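Local coordinates for protein capsid (Human calicivirus NLV/Boxer/2001/US, PDB 4RDL) that forms the protruding domain of the norovirus capsid protein, the receptor-binding part that holds histo-blood group glycans such as the Lewis y tetrasaccharide, at residues A[119-124]-A[164-169]. Numbering follows the deposited sequence.
Sequences FVKINP and VGKEVV
V120 and V169 form a hydrogen-bonded pair between antiparallel strands 113-121 and 167-177, neighbours in a sheet of the glycan-binding protruding domain. V120 N gives its hydrogen to V169 O and V169 N to V120 O, each at 3.0 Å. Beyond the non-hydrogen-bonded pair K121–V168, whose side chains diverge, I122 N donates a hydrogen bond to E167 O at 3.0 Å. That carbonyl oxygen also takes a hydrogen from a water at 2.8 Å, which in turn accepts from N123 N, so a water carries the link on to N123, just past the end of strand 113-121. The lysine chains of K121 and K166 run alongside each other, CD of K121 against CG of K166; their NZ atoms, 5.6 Å apart, both make salt bridges with E126, which probably offsets the like charges. E167 runs out straight past I122, its OE1 3.7 Å from I122 CG2; OE2 forms a salt bridge with R74 on strand 72-80. V169 CG1 packs against I122 CG1, the two side chains roughly perpendicular, while M31 of the second subunit packs on both residues, placing this side at the dimer interface. F119 CD1 touches V168 CG1 at 3.8 Å. Tightest is the methyl contact within the first pair: chi1 of -66° in V120 and -70° in V169 puts each CG1 opposite the carbonyl carbon and leaves CG2 flanked by both backbone bonds, and V120 CG2 and V169 CG2 come within 3.4 Å.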
loop_
_atom_site.group_PDB
_atom_site.type_symbol
_atom_site.label_atom_id
_atom_site.label_comp_id
_atom_site.label_asym_id
_atom_site.label_seq_id
_atom_site.Cartn_x
_atom_site.Cartn_y
_atom_site.Cartn_z
ATOM N N PHE A 119 13.798 7.131 -5.339
ATOM C CA PHE A 119 12.912 8.255 -5.604
ATOM C C PHE A 119 12.677 8.506 -7.083
ATOM O O PHE A 119 13.451 8.067 -7.940
ATOM C CB PHE A 119 13.393 9.540 -4.910
ATOM C CG PHE A 119 14.693 10.088 -5.445
ATOM C CD1 PHE A 119 14.716 10.898 -6.577
ATOM C CD2 PHE A 119 15.891 9.812 -4.803
ATOM C CE1 PHE A 119 15.909 11.409 -7.056
ATOM C CE2 PHE A 119 17.085 10.330 -5.272
ATOM C CZ PHE A 119 17.093 11.123 -6.399
ATOM N N VAL A 120 11.592 9.222 -7.365
ATOM C CA VAL A 120 11.276 9.649 -8.719
ATOM C C VAL A 120 10.795 11.094 -8.707
ATOM O O VAL A 120 10.122 11.530 -7.765
ATOM C CB VAL A 120 10.177 8.760 -9.355
ATOM C CG1 VAL A 120 10.695 7.328 -9.569
ATOM C CG2 VAL A 120 8.894 8.762 -8.523
ATOM N N LYS A 121 11.139 11.837 -9.755
ATOM C CA LYS A 121 10.516 13.138 -9.967
ATOM C C LYS A 121 9.008 12.951 -10.107
ATOM O O LYS A 121 8.552 11.944 -10.664
ATOM C CB LYS A 121 11.097 13.804 -11.219
ATOM C CG LYS A 121 12.565 14.167 -11.073
ATOM C CD LYS A 121 13.047 15.073 -12.211
ATOM C CE LYS A 121 12.990 14.360 -13.549
ATOM N NZ LYS A 121 13.605 15.206 -14.637
ATOM N N ILE A 122 8.232 13.897 -9.584
ATOM C CA ILE A 122 6.777 13.730 -9.537
ATOM C C ILE A 122 5.988 14.861 -10.224
ATOM O O ILE A 122 4.781 14.766 -10.375
ATOM C CB ILE A 122 6.295 13.487 -8.072
ATOM C CG1 ILE A 122 4.900 12.845 -8.030
ATOM C CG2 ILE A 122 6.383 14.762 -7.241
ATOM C CD1 ILE A 122 4.826 11.502 -8.733
ATOM N N ASN A 123 6.672 15.922 -10.640
ATOM C CA ASN A 123 6.029 16.963 -11.438
ATOM C C ASN A 123 5.778 16.434 -12.851
ATOM O O ASN A 123 6.709 15.994 -13.522
ATOM C CB ASN A 123 6.923 18.207 -11.478
ATOM C CG ASN A 123 6.244 19.415 -12.109
ATOM O OD1 ASN A 123 5.338 19.289 -12.923
ATOM N ND2 ASN A 123 6.714 20.599 -11.744
ATOM N N PRO A 124 4.520 16.480 -13.316
ATOM C CA PRO A 124 4.239 15.951 -14.657
ATOM C C PRO A 124 5.113 16.571 -15.754
ATOM O O PRO A 124 5.420 15.888 -16.732
ATOM C CB PRO A 124 2.764 16.304 -14.882
ATOM C CG PRO A 124 2.197 16.457 -13.535
ATOM C CD PRO A 124 3.297 16.898 -12.609
ATOM N N VAL A 164 18.315 18.868 -8.040
ATOM C CA VAL A 164 18.213 20.071 -7.227
ATOM C C VAL A 164 17.148 20.988 -7.818
ATOM O O VAL A 164 17.174 21.306 -9.007
ATOM C CB VAL A 164 19.563 20.801 -7.093
ATOM C CG1 VAL A 164 19.374 22.150 -6.421
ATOM C CG2 VAL A 164 20.541 19.937 -6.303
ATOM N N GLY A 165 16.200 21.383 -6.975
ATOM C CA GLY A 165 15.086 22.209 -7.398
ATOM C C GLY A 165 13.869 21.420 -7.840
ATOM O O GLY A 165 12.824 22.008 -8.106
ATOM N N LYS A 166 13.995 20.094 -7.912
ATOM C CA LYS A 166 12.910 19.249 -8.403
ATOM C C LYS A 166 12.140 18.593 -7.261
ATOM O O LYS A 166 12.725 18.217 -6.244
ATOM C CB LYS A 166 13.440 18.138 -9.312
ATOM C CG LYS A 166 14.388 18.591 -10.406
ATOM C CD LYS A 166 13.706 19.455 -11.424
ATOM C CE LYS A 166 14.617 19.652 -12.641
ATOM N NZ LYS A 166 14.117 20.704 -13.557
ATOM N N GLU A 167 10.832 18.448 -7.447
ATOM C CA GLU A 167 10.004 17.739 -6.482
ATOM C C GLU A 167 10.047 16.245 -6.753
ATOM O O GLU A 167 9.896 15.796 -7.893
ATOM C CB GLU A 167 8.556 18.222 -6.510
ATOM C CG GLU A 167 7.792 17.814 -5.259
ATOM C CD GLU A 167 6.319 18.133 -5.309
ATOM O OE1 GLU A 167 5.786 18.342 -6.414
ATOM O OE2 GLU A 167 5.688 18.163 -4.228
ATOM N N VAL A 168 10.272 15.480 -5.692
ATOM C CA VAL A 168 10.346 14.025 -5.809
ATOM C C VAL A 168 9.470 13.346 -4.768
ATOM O O VAL A 168 9.137 13.935 -3.739
ATOM C CB VAL A 168 11.810 13.506 -5.663
ATOM C CG1 VAL A 168 12.722 14.119 -6.732
ATOM C CG2 VAL A 168 12.364 13.767 -4.253
ATOM N N VAL A 169 9.088 12.106 -5.059
ATOM C CA VAL A 169 8.549 11.218 -4.040
ATOM C C VAL A 169 9.574 10.124 -3.772
ATOM O O VAL A 169 10.214 9.603 -4.702
ATOM C CB VAL A 169 7.179 10.636 -4.439
ATOM C CG1 VAL A 169 6.120 11.721 -4.418
ATOM C CG2 VAL A 169 7.232 9.977 -5.790
HETATM O O HOH W 1 9.679 19.987 -10.025
HETATM O O HOH W 2 9.642 16.821 -10.440
#